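Local coordinates for protein manganese-containing pseudocatalase (Thermus thermophilus, PDB 2V8T) that probably breaks down hydrogen peroxide to water and oxygen as a catalase, using a pair of manganese ions bound in each subunit, at residues 10-15 / 74-79; 24-29 / 78-83; 97-102 / 283-288; 113-118 / 122-127; 167-172 / 176-181. One frame throughout, in Å; residues are numbered along the deposited sequence.

Interaction 1 of 5, residues 10-15 / 74-79; sequences IELPMP and IELVAA
The loop that leads from strand 7-8 to helix 20-26 lays Ile10 and Leu12 over Leu76 and Ala79, neighbours on one face of helix 57-85. Leu76 takes the largest share of the contact. Its CG stands anti to the backbone N (chi1 -174°), and methyl CD1 thereby comes to lie between the two loop residues. Ile10 crosses it at about a right angle, its CG1 3.9 Å from Leu76 CD1. Leu12 comes at a slant from farther along the loop: its CD1 rests 4.1 Å from Leu76 CD1 and 3.9 Å from Ala79 CB. A small residue suits position 79, because the short alanine side chain leaves room for the Leu12 methyl to rest on its CB. The helix belongs to the four-helix bundle of the ferritin-like fold, and it supplies Glu70 and His73 to the dimanganese site. The side chain of Leu76 lies about 5 Å from that of His73 and about 8 Å from a manganese ion, which makes this apolar layer part of the metal site's surroundings. Replacing Leu12 by an alanine would probably open a gap over Ala79 and leave Leu76 CD1 covered on the loop side mainly by Ile10. Both loop residues also reach helix 172-200, where Ile10 touches Tyr180 and Leu12 touches Val173, while Leu8 adds a further apolar side chain against Leu76 and Ala79.

Interaction 2 of 5, residues 24-29 / 78-83; sequences AAVQAL and AATINS
Val26 and Ile81 meet flank to flank, sliding past each other in opposite directions, with Val26 CG1 only 3.6 Å from Ile81 CG1. Val26 CG1 is turned anti to the backbone N (chi1 175°), and this also sets it 4.2 Å from Thr80 CG2. The second partner of Ile81 is Gln27, which crosses it at about a right angle: Gln27 CD lies 3.7 Å from Ile81 CD1, and OE1 is the same 3.7 Å from Ile81 CG2. A bend at chi2 (-76°) brings CD and OE1 alongside these two methyls. The polar atoms of the amide are hydrogen-bonded to other parts of the chain, OE1 to His115 NE2, and NE2 to the carbonyl oxygens of Leu124 and Met126. A leucine in its place would still fill space beside Ile81 but would probably leave the His115 nitrogen and those two buried carbonyls without their mate. On helix 57-85, Thr80 OG1 bonds to Leu76 O, so this hydroxyl is satisfied by its own helix. The contact joins the 24-29 segment, on helices 20-26 and 28-31, to bundle helix 57-85, with Met177 of helix 172-200 packing on Val26 and Thr80, and Val165 of helix 144-166 also on Val26.

Interaction 3 of 5, residues 97-102 / 283-288; sequences VDPAST and PEFHPG
Val97 and Pro99 lie on a loop that tightens into a short 3-10 segment at 99-100, and they face Phe285 in an irregular segment, the CA atoms of Val97 and Phe285 being 9.1 Å apart. An Asx turn at Asp98 leads into the 3-10 segment: Ala100 N meets Asp98 OD1 at 2.9 Å, from above the carboxylate plane. The contact itself is slight. Phe285 has CG anti to its main-chain nitrogen (chi1 180°), which extends the ring toward the loop, so that CZ meets Pro99 CD at 4.2 Å and Val97 O at 4.0 Å, both obliquely. A proline suits this spot, for its CD offers an apolar atom to Phe285 CZ while the ring fixes phi for the 3-10 turn. In the backbone of the same phenylalanine, Phe285 N donates to Glu284 OE2, which also accepts from Lys212 N of the fourth subunit and Asn143 ND2 of the second, placing these peripheral loops at subunit interfaces far from the metals. The modelled His286 imidazole lies over one face of Phe285, NE2 3.2 Å above the plane and offset toward the rim. A water in the plane of the imidazole, at its edge, is hydrogen-bonded to His286 NE2 (2.7 Å) and donates to Val97 O (2.7 Å).

Interaction 4 of 5, residues 113-118 / 122-127; sequences AAHFIA and NSLVMG
Leu124 CD1 is the apolar centre, lodged against the first turn of the short, weakly bonded helix 114-117. It lies 3.8 Å from Ala114 CB and 3.6 Å from Ala114 O, with Ala118 CB at the margin, 4.5 Å from the same methyl. Alanines suit this face because their single methyl groups let the leucine come up to the backbone. Met126 adds a second apolar end, its CE 4.3 Å from Ala114 CB. Farther out, His115 slides past Leu124 in the opposite direction, leaving His115 CD2 4.1 Å from Leu124 CD1. The His115 ring has CG anti to the carbonyl carbon (chi1 -83°), and this swings CD2 to 3.3 Å from Asn122 O. That carbonyl oxygen is buried with no hydrogen-bonding partner in the model, and the ring carbon lies beside it. The NE2 end of the same ring is spent on Gln27. At the polar edge the backbones are joined by a weak bond, Asn122 N to His115 O, 3.4 Å long with an N-H...O angle of 141°. Ser123 OG bonds to Asn49 OD1 of the second subunit, and Ala114 packs on Met129 of the fourth. The chain here folds back on itself in the connection that runs from bundle helix 57-85 to helix 144-166, its return leg bent by an inverse gamma turn centred on Val125.

Interaction 5 of 5, residues 167-172 / 176-181; sequences EMTDNP and EMIGYL. With SO4 (sulfate ion), chain H.
Pro172 and Glu176 stand one turn apart at the start of helix 172-200, and the Glu176 N-H points back at Pro172 O, 2.9 Å away and nearly straight (162°). In the modelled conformer, Glu176 has CG anti to the carbonyl carbon (chi1 -69°) and bends at chi2, passing close to the first turn with CG 3.4 Å from Pro172 O. Its OE1 then forms a salt bridge with Lys223. The loop 167-171 links helices 144-166 and 172-200, two arms of a helical hairpin in the ferritin-like bundle, and across it Thr169 loosely approaches Ile178, OG1 4.5 Å from CD1. That hydroxyl is hydrogen-bonded to Val165 O, while Ile178 is set against Lys162, Val165 and Tyr166. Pro172 suits the first helical turn, where no backbone N-H is needed, and its CD lies 3.4 Å from O4 of a sulfate ion. Asn171 occupies the N-cap position without a capping bond; its ND2 donates a hydrogen bond to sulfate O3 (3.0 Å, 158°) and also bonds to Asp19 OD2. The backbone N of Lys16 binds the ion too. An anion near a helix start is probably favoured by the positive end of the helix dipole, though this sulfate probably came from the crystallisation liquor.

In the fold
Interactions 1 and 2 lie in the core and share helix 57-85 through Ala78 and Ala79: a loop and the 24-29 segment pack on the same helix. Interaction 1 is purely apolar, whereas interaction 2 adds the polar Gln27. Interaction 5 stands beside them, its Met177 and Tyr180 reaching into interactions 2 and 1, but it is partly open and rests on a helix-start backbone bond and a sulfate. Interaction 4, also buried, adjoins interaction 2 through Gln27 with His115 and Asn82 with Ser123; its apolar centre is edged by one weak backbone bond. Interaction 3 is remote, its nearest atoms about 9 Å from interaction 4, a sparse contact at subunit interfaces with a water bridge.

Interaction 1 of 5, residues 10-15 / 74-79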
# COMPACT_ATOMS: atom_id res chain seq x y z
N ILE A 10 -2.12 -8.91 32.71
CA ILE A 10 -1.82 -8.21 33.96
C ILE A 10 -2.90 -7.16 34.15
O ILE A 10 -3.50 -6.70 33.18
CB ILE A 10 -0.45 -7.51 34.00
CG1 ILE A 10 -0.25 -6.55 32.85
CG2 ILE A 10 0.70 -8.52 34.14
CD1 ILE A 10 0.85 -5.57 33.01
N GLU A 11 -3.05 -6.71 35.38
CA GLU A 11 -3.83 -5.52 35.63
C GLU A 11 -3.06 -4.29 35.14
O GLU A 11 -1.83 -4.26 35.14
CB GLU A 11 -4.37 -5.31 36.99
CG GLU A 11 -3.37 -4.70 37.89
CD GLU A 11 -2.41 -5.58 38.52
OE1 GLU A 11 -2.30 -6.73 38.05
OE2 GLU A 11 -1.77 -5.21 39.53
N LEU A 12 -3.80 -3.26 34.74
CA LEU A 12 -3.23 -1.98 34.33
C LEU A 12 -3.73 -0.87 35.25
O LEU A 12 -4.87 -0.88 35.70
CB LEU A 12 -3.64 -1.66 32.91
CG LEU A 12 -3.06 -2.57 31.82
CD1 LEU A 12 -3.67 -2.19 30.47
CD2 LEU A 12 -1.55 -2.49 31.79
N PRO A 13 -2.88 0.14 35.52
CA PRO A 13 -3.32 1.32 36.27
C PRO A 13 -4.14 2.28 35.40
O PRO A 13 -4.19 2.12 34.17
CB PRO A 13 -2.01 1.96 36.72
CG PRO A 13 -1.08 1.65 35.57
CD PRO A 13 -1.47 0.24 35.12
N MET A 14 -4.72 3.29 36.03
CA MET A 14 -5.56 4.26 35.34
C MET A 14 -4.85 5.55 35.08
O MET A 14 -4.39 6.15 36.02
CB MET A 14 -6.70 4.52 36.32
CG MET A 14 -7.78 5.36 35.75
SD MET A 14 -8.45 4.63 34.21
CE MET A 14 -7.09 4.31 33.09
N PRO A 15 -4.75 6.03 33.80
CA PRO A 15 -4.10 7.32 33.61
C PRO A 15 -4.82 8.44 34.27
O PRO A 15 -6.04 8.42 34.41
CB PRO A 15 -4.15 7.48 32.06
CG PRO A 15 -4.20 6.06 31.56
CD PRO A 15 -5.04 5.34 32.55
N ILE A 74 -1.84 -8.63 22.00
CA ILE A 74 -2.55 -7.59 21.25
C ILE A 74 -3.63 -6.99 22.13
O ILE A 74 -3.89 -5.78 22.11
CB ILE A 74 -3.08 -8.02 19.86
CG1 ILE A 74 -4.12 -9.12 19.87
CG2 ILE A 74 -1.91 -8.37 18.94
CD1 ILE A 74 -4.92 -9.20 18.55
N GLU A 75 -4.30 -7.84 22.93
CA GLU A 75 -5.35 -7.37 23.85
C GLU A 75 -4.78 -6.37 24.85
O GLU A 75 -5.36 -5.32 25.13
CB GLU A 75 -5.96 -8.60 24.53
CG GLU A 75 -7.09 -8.26 25.45
CD GLU A 75 -7.63 -9.45 26.24
OE1 GLU A 75 -6.90 -10.51 26.32
OE2 GLU A 75 -8.75 -9.31 26.78
N LEU A 76 -3.63 -6.73 25.45
CA LEU A 76 -3.03 -5.88 26.49
C LEU A 76 -2.56 -4.52 25.92
O LEU A 76 -2.72 -3.48 26.55
CB LEU A 76 -1.88 -6.63 27.14
CG LEU A 76 -1.23 -5.94 28.35
CD1 LEU A 76 -2.25 -5.89 29.51
CD2 LEU A 76 0.01 -6.69 28.77
N VAL A 77 -1.92 -4.57 24.73
CA VAL A 77 -1.46 -3.31 24.13
C VAL A 77 -2.67 -2.46 23.72
O VAL A 77 -2.66 -1.23 23.95
CB VAL A 77 -0.50 -3.57 22.96
CG1 VAL A 77 -0.05 -2.21 22.39
CG2 VAL A 77 0.72 -4.35 23.44
N ALA A 78 -3.72 -3.06 23.14
CA ALA A 78 -4.90 -2.31 22.83
C ALA A 78 -5.49 -1.65 24.09
O ALA A 78 -5.93 -0.50 24.05
CB ALA A 78 -5.93 -3.17 22.13
N ALA A 79 -5.52 -2.39 25.20
CA ALA A 79 -6.04 -1.84 26.46
C ALA A 79 -5.23 -0.65 26.93
O ALA A 79 -5.78 0.30 27.51
CB ALA A 79 -6.11 -2.92 27.54

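Interaction 2 of 5, residues 24-29 / 78-83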
# COMPACT_ATOMS: atom_id res chain seq x y z
N ALA A 24 -0.35 7.24 20.38
CA ALA A 24 0.17 7.14 19.01
C ALA A 24 1.50 6.42 18.98
O ALA A 24 1.78 5.67 18.04
CB ALA A 24 0.29 8.53 18.39
N ALA A 25 2.36 6.64 20.00
CA ALA A 25 3.65 5.96 20.05
C ALA A 25 3.45 4.45 20.37
O ALA A 25 4.06 3.58 19.77
CB ALA A 25 4.55 6.61 21.11
N VAL A 26 2.57 4.19 21.36
CA VAL A 26 2.30 2.81 21.75
C VAL A 26 1.70 2.00 20.60
O VAL A 26 1.88 0.79 20.52
CB VAL A 26 1.45 2.76 23.05
CG1 VAL A 26 1.06 1.32 23.39
CG2 VAL A 26 2.25 3.37 24.21
N GLN A 27 1.02 2.68 19.65
CA GLN A 27 0.56 1.98 18.45
C GLN A 27 1.67 1.21 17.74
O GLN A 27 1.39 0.19 17.12
CB GLN A 27 -0.13 2.93 17.47
CG GLN A 27 -1.54 3.35 17.85
CD GLN A 27 -2.65 2.35 17.64
OE1 GLN A 27 -3.81 2.63 18.03
NE2 GLN A 27 -2.39 1.20 17.04
N ALA A 28 2.92 1.70 17.77
CA ALA A 28 3.99 0.93 17.14
C ALA A 28 4.06 -0.50 17.66
O ALA A 28 4.44 -1.43 16.94
CB ALA A 28 5.36 1.59 17.36
N LEU A 29 3.73 -0.66 18.94
CA LEU A 29 3.81 -1.93 19.64
C LEU A 29 2.59 -2.80 19.39
O LEU A 29 2.55 -3.95 19.83
CB LEU A 29 4.00 -1.70 21.15
CG LEU A 29 5.12 -0.71 21.50
CD1 LEU A 29 5.26 -0.65 23.02
CD2 LEU A 29 6.44 -1.08 20.83
N ALA A 78 -3.72 -3.06 23.14
CA ALA A 78 -4.90 -2.31 22.83
C ALA A 78 -5.49 -1.65 24.09
O ALA A 78 -5.93 -0.50 24.05
CB ALA A 78 -5.93 -3.17 22.13
N ALA A 79 -5.52 -2.39 25.20
CA ALA A 79 -6.04 -1.84 26.46
C ALA A 79 -5.23 -0.65 26.93
O ALA A 79 -5.78 0.30 27.51
CB ALA A 79 -6.11 -2.92 27.54
N THR A 80 -3.92 -0.70 26.73
CA THR A 80 -3.05 0.39 27.10
C THR A 80 -3.36 1.65 26.26
O THR A 80 -3.51 2.75 26.79
CB THR A 80 -1.57 -0.03 26.91
OG1 THR A 80 -1.30 -1.18 27.71
CG2 THR A 80 -0.62 1.06 27.28
N ILE A 81 -3.45 1.46 24.95
CA ILE A 81 -3.84 2.55 24.05
C ILE A 81 -5.20 3.11 24.43
O ILE A 81 -5.38 4.34 24.52
CB ILE A 81 -3.78 2.06 22.59
CG1 ILE A 81 -2.33 1.79 22.20
CG2 ILE A 81 -4.46 3.03 21.66
CD1 ILE A 81 -2.19 0.89 20.99
N ASN A 82 -6.16 2.23 24.66
CA ASN A 82 -7.50 2.68 25.01
C ASN A 82 -7.49 3.47 26.32
O ASN A 82 -8.25 4.44 26.48
CB ASN A 82 -8.46 1.52 25.06
CG ASN A 82 -8.74 0.97 23.68
OD1 ASN A 82 -8.63 1.69 22.69
ND2 ASN A 82 -9.15 -0.32 23.62
N SER A 83 -6.68 3.04 27.28
CA SER A 83 -6.54 3.75 28.53
C SER A 83 -6.03 5.16 28.31
O SER A 83 -6.51 6.11 28.95
CB SER A 83 -5.59 2.99 29.48
OG SER A 83 -6.10 1.76 29.90

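Interaction 3 of 5, residues 97-102 / 283-288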
# COMPACT_ATOMS: atom_id res chain seq x y z
N VAL A 97 -22.04 17.49 27.09
CA VAL A 97 -21.17 17.73 25.94
C VAL A 97 -21.95 18.29 24.76
O VAL A 97 -22.99 17.73 24.36
CB VAL A 97 -20.45 16.41 25.58
CG1 VAL A 97 -19.64 16.60 24.30
CG2 VAL A 97 -19.57 15.96 26.74
N ASP A 98 -21.48 19.40 24.21
CA ASP A 98 -22.14 20.10 23.12
C ASP A 98 -21.24 20.02 21.88
O ASP A 98 -20.18 20.65 21.85
CB ASP A 98 -22.33 21.56 23.50
CG ASP A 98 -23.06 22.36 22.43
OD1 ASP A 98 -23.30 21.88 21.33
OD2 ASP A 98 -23.55 23.45 22.78
N PRO A 99 -21.61 19.32 20.80
CA PRO A 99 -20.75 19.27 19.60
C PRO A 99 -20.43 20.60 19.02
O PRO A 99 -19.39 20.71 18.33
CB PRO A 99 -21.52 18.42 18.60
CG PRO A 99 -22.29 17.57 19.46
CD PRO A 99 -22.75 18.41 20.69
N ALA A 100 -21.30 21.58 19.20
CA ALA A 100 -21.06 22.86 18.65
C ALA A 100 -19.92 23.63 19.33
O ALA A 100 -19.45 24.65 18.83
CB ALA A 100 -22.35 23.72 18.67
N SER A 101 -19.45 23.14 20.50
CA SER A 101 -18.41 23.80 21.26
C SER A 101 -16.99 23.27 20.99
O SER A 101 -16.11 23.44 21.85
CB SER A 101 -18.69 23.59 22.77
OG SER A 101 -18.35 22.15 23.13
N THR A 102 -16.81 22.57 19.91
CA THR A 102 -15.51 22.00 19.55
C THR A 102 -14.87 21.15 20.67
O THR A 102 -13.69 21.33 21.07
CB THR A 102 -14.56 23.13 19.08
OG1 THR A 102 -15.40 24.23 18.61
CG2 THR A 102 -13.64 22.62 17.94
N PRO A 283 -20.28 4.80 23.73
CA PRO A 283 -20.89 3.83 22.79
C PRO A 283 -22.12 4.38 22.06
O PRO A 283 -22.60 3.75 21.11
CB PRO A 283 -21.29 2.68 23.73
CG PRO A 283 -21.59 3.36 25.05
CD PRO A 283 -20.61 4.49 25.14
N GLU A 284 -22.61 5.54 22.51
CA GLU A 284 -23.68 6.29 21.86
C GLU A 284 -23.51 7.72 22.31
O GLU A 284 -22.86 7.99 23.33
CB GLU A 284 -25.05 5.69 22.25
CG GLU A 284 -26.27 6.28 21.51
CD GLU A 284 -26.09 6.23 20.01
OE1 GLU A 284 -26.57 5.23 19.37
OE2 GLU A 284 -25.44 7.19 19.46
N PHE A 285 -24.15 8.67 21.59
CA PHE A 285 -24.10 10.06 22.04
C PHE A 285 -24.61 10.21 23.48
O PHE A 285 -23.90 10.73 24.34
CB PHE A 285 -24.87 10.96 21.07
CG PHE A 285 -24.89 12.40 21.43
CD1 PHE A 285 -23.71 13.11 21.70
CD2 PHE A 285 -26.08 13.09 21.43
CE1 PHE A 285 -23.74 14.47 22.06
CE2 PHE A 285 -26.10 14.45 21.72
CZ PHE A 285 -24.93 15.13 22.05
N HIS A 286 -25.85 9.77 23.70
CA HIS A 286 -26.53 9.76 25.02
C HIS A 286 -26.93 8.28 25.23
O HIS A 286 -27.97 7.87 24.71
CB HIS A 286 -27.77 10.66 24.99
CG HIS A 286 -27.42 12.12 24.93
ND1 HIS A 286 -28.32 13.08 24.56
CD2 HIS A 286 -26.24 12.77 25.12
CE1 HIS A 286 -27.74 14.28 24.60
NE2 HIS A 286 -26.47 14.13 24.97
N PRO A 287 -26.13 7.49 25.97
CA PRO A 287 -26.35 6.05 26.00
C PRO A 287 -27.39 5.55 26.98
O PRO A 287 -27.63 4.35 27.06
CB PRO A 287 -24.97 5.51 26.37
CG PRO A 287 -24.37 6.61 27.23
CD PRO A 287 -24.82 7.84 26.55
N GLY A 288 -28.05 6.47 27.72
CA GLY A 288 -28.98 5.99 28.74
C GLY A 288 -30.09 5.10 28.20
O GLY A 288 -30.46 4.13 28.87
O HOH W 1 -24.56 15.94 25.70

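Interaction 4 of 5, residues 113-118 / 122-127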
# COMPACT_ATOMS: atom_id res chain seq x y z
N ALA A 113 -4.71 11.83 14.36
CA ALA A 113 -6.09 12.27 14.34
C ALA A 113 -7.04 11.09 14.07
O ALA A 113 -8.23 11.18 14.42
CB ALA A 113 -6.28 13.39 13.28
N ALA A 114 -6.58 10.04 13.41
CA ALA A 114 -7.42 8.89 13.11
C ALA A 114 -8.02 8.27 14.37
O ALA A 114 -9.15 7.79 14.32
CB ALA A 114 -6.66 7.85 12.31
N HIS A 115 -7.28 8.28 15.48
CA HIS A 115 -7.81 7.79 16.75
C HIS A 115 -9.15 8.40 17.11
O HIS A 115 -9.93 7.79 17.83
CB HIS A 115 -6.82 8.10 17.89
CG HIS A 115 -5.72 7.13 18.03
ND1 HIS A 115 -4.51 7.52 18.59
CD2 HIS A 115 -5.70 5.78 17.81
CE1 HIS A 115 -3.80 6.40 18.69
NE2 HIS A 115 -4.47 5.33 18.23
N PHE A 116 -9.38 9.67 16.67
CA PHE A 116 -10.55 10.45 17.04
C PHE A 116 -11.57 10.58 15.91
O PHE A 116 -12.69 11.01 16.16
CB PHE A 116 -10.11 11.83 17.53
CG PHE A 116 -9.25 11.74 18.74
CD1 PHE A 116 -9.89 11.66 19.99
CD2 PHE A 116 -7.89 11.71 18.66
CE1 PHE A 116 -9.20 11.50 21.14
CE2 PHE A 116 -7.14 11.51 19.85
CZ PHE A 116 -7.85 11.41 21.07
N ILE A 117 -11.19 10.27 14.68
CA ILE A 117 -12.09 10.33 13.51
C ILE A 117 -12.56 8.93 13.13
O ILE A 117 -13.74 8.63 13.18
CB ILE A 117 -11.41 11.06 12.32
CG1 ILE A 117 -10.97 12.48 12.69
CG2 ILE A 117 -12.35 11.03 11.11
CD1 ILE A 117 -10.06 13.12 11.67
N ALA A 118 -11.64 8.08 12.74
CA ALA A 118 -11.98 6.70 12.41
C ALA A 118 -12.33 5.90 13.67
O ALA A 118 -13.27 5.12 13.70
CB ALA A 118 -10.82 6.00 11.70
N ASN A 122 -10.24 5.35 20.22
CA ASN A 122 -9.87 3.97 20.54
C ASN A 122 -8.75 3.50 19.60
O ASN A 122 -8.43 4.12 18.59
CB ASN A 122 -11.09 3.04 20.54
CG ASN A 122 -11.90 3.00 19.27
OD1 ASN A 122 -11.31 2.66 18.14
ND2 ASN A 122 -13.12 3.30 19.31
N SER A 123 -8.19 2.34 19.99
CA SER A 123 -7.11 1.74 19.24
C SER A 123 -7.52 1.39 17.83
O SER A 123 -8.69 1.13 17.52
CB SER A 123 -6.61 0.46 19.95
OG SER A 123 -7.45 -0.66 19.78
N LEU A 124 -6.50 1.38 16.94
CA LEU A 124 -6.65 1.05 15.54
C LEU A 124 -5.56 0.06 15.15
O LEU A 124 -4.59 -0.15 15.88
CB LEU A 124 -6.60 2.32 14.66
CG LEU A 124 -7.71 3.34 14.96
CD1 LEU A 124 -7.39 4.65 14.24
CD2 LEU A 124 -9.09 2.83 14.55
N VAL A 125 -5.71 -0.58 13.99
CA VAL A 125 -4.80 -1.68 13.59
C VAL A 125 -3.64 -1.11 12.74
O VAL A 125 -3.56 -1.29 11.53
CB VAL A 125 -5.57 -2.79 12.87
CG1 VAL A 125 -4.66 -4.03 12.78
CG2 VAL A 125 -6.85 -3.16 13.61
N MET A 126 -2.78 -0.36 13.42
CA MET A 126 -1.82 0.50 12.77
C MET A 126 -0.63 0.74 13.70
O MET A 126 -0.66 0.43 14.90
CB MET A 126 -2.41 1.85 12.34
CG MET A 126 -2.89 2.66 13.53
SD MET A 126 -3.52 4.32 13.10
CE MET A 126 -4.62 4.05 11.75
N GLY A 127 0.42 1.31 13.13
CA GLY A 127 1.62 1.69 13.88
C GLY A 127 1.67 3.17 14.23
O GLY A 127 0.67 3.89 14.20

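Interaction 5 of 5, residues 167-172 / 176-181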
# COMPACT_ATOMS: atom_id res chain seq x y z
N GLU A 167 11.05 4.64 26.54
CA GLU A 167 11.85 5.83 26.73
C GLU A 167 11.18 7.12 26.25
O GLU A 167 11.70 8.22 26.53
CB GLU A 167 13.20 5.65 26.05
CG GLU A 167 14.06 4.58 26.75
CD GLU A 167 15.38 4.48 26.08
OE1 GLU A 167 15.30 4.20 24.81
OE2 GLU A 167 16.45 4.63 26.65
N MET A 168 10.04 7.00 25.55
CA MET A 168 9.26 8.14 25.08
C MET A 168 8.10 8.48 26.02
O MET A 168 7.60 9.60 25.93
CB MET A 168 8.72 7.84 23.65
CG MET A 168 9.80 7.65 22.61
SD MET A 168 9.21 6.90 21.04
CE MET A 168 8.05 8.20 20.43
N THR A 169 7.60 7.51 26.76
CA THR A 169 6.30 7.61 27.43
C THR A 169 6.54 7.44 28.92
O THR A 169 6.97 6.39 29.34
CB THR A 169 5.26 6.55 26.89
OG1 THR A 169 5.77 5.24 27.04
CG2 THR A 169 4.90 6.86 25.39
N ASP A 170 6.13 8.40 29.74
CA ASP A 170 6.21 8.31 31.16
C ASP A 170 4.93 7.82 31.83
O ASP A 170 4.90 7.68 33.04
CB ASP A 170 6.70 9.64 31.78
CG ASP A 170 5.77 10.79 31.59
OD1 ASP A 170 4.65 10.65 31.02
OD2 ASP A 170 6.15 11.94 31.98
N ASN A 171 3.93 7.50 31.07
CA ASN A 171 2.65 7.14 31.61
C ASN A 171 2.74 5.77 32.29
O ASN A 171 3.13 4.80 31.64
CB ASN A 171 1.60 7.03 30.48
CG ASN A 171 1.60 8.19 29.57
OD1 ASN A 171 2.50 8.24 28.69
ND2 ASN A 171 0.70 9.12 29.74
N PRO A 172 2.31 5.65 33.55
CA PRO A 172 2.38 4.31 34.20
C PRO A 172 1.70 3.22 33.45
O PRO A 172 2.16 2.07 33.48
CB PRO A 172 1.77 4.58 35.59
CG PRO A 172 2.18 6.03 35.86
CD PRO A 172 1.99 6.72 34.53
N GLU A 176 3.94 -0.03 32.71
CA GLU A 176 3.57 -1.35 33.26
C GLU A 176 3.43 -2.39 32.16
O GLU A 176 3.98 -3.48 32.22
CB GLU A 176 2.32 -1.36 34.14
CG GLU A 176 2.54 -0.66 35.45
CD GLU A 176 3.55 -1.28 36.41
OE1 GLU A 176 3.98 -2.44 36.19
OE2 GLU A 176 3.92 -0.55 37.36
N MET A 177 2.67 -2.03 31.11
CA MET A 177 2.51 -2.94 29.99
C MET A 177 3.86 -3.28 29.39
O MET A 177 4.14 -4.45 29.07
CB MET A 177 1.55 -2.35 28.96
CG MET A 177 1.43 -3.16 27.68
SD MET A 177 2.69 -2.85 26.44
CE MET A 177 2.20 -1.20 25.90
N ILE A 178 4.69 -2.26 29.15
CA ILE A 178 5.95 -2.51 28.46
C ILE A 178 6.88 -3.32 29.35
O ILE A 178 7.54 -4.25 28.90
CB ILE A 178 6.60 -1.23 27.96
CG1 ILE A 178 5.76 -0.60 26.86
CG2 ILE A 178 8.04 -1.53 27.53
CD1 ILE A 178 6.14 0.82 26.50
N GLY A 179 6.95 -2.97 30.65
CA GLY A 179 7.80 -3.77 31.53
C GLY A 179 7.41 -5.25 31.51
O GLY A 179 8.28 -6.13 31.49
N TYR A 180 6.12 -5.50 31.54
CA TYR A 180 5.64 -6.89 31.52
C TYR A 180 6.02 -7.57 30.20
O TYR A 180 6.53 -8.70 30.18
CB TYR A 180 4.13 -6.94 31.76
CG TYR A 180 3.61 -8.34 31.84
CD1 TYR A 180 3.93 -9.14 32.93
CD2 TYR A 180 2.82 -8.91 30.86
CE1 TYR A 180 3.47 -10.45 33.06
CE2 TYR A 180 2.39 -10.26 30.99
CZ TYR A 180 2.72 -10.99 32.12
OH TYR A 180 2.27 -12.32 32.19
N LEU A 181 5.75 -6.89 29.08
CA LEU A 181 6.02 -7.50 27.78
C LEU A 181 7.50 -7.58 27.45
O LEU A 181 7.89 -8.43 26.63
CB LEU A 181 5.19 -6.85 26.70
CG LEU A 181 3.67 -7.04 26.86
CD1 LEU A 181 2.93 -6.50 25.64
CD2 LEU A 181 3.28 -8.51 27.10
S SO4 H . -0.60 9.53 33.35
O1 SO4 H . -1.28 10.78 32.97
O2 SO4 H . -1.21 9.03 34.57
O3 SO4 H . -0.76 8.54 32.28
O4 SO4 H . 0.82 9.79 33.57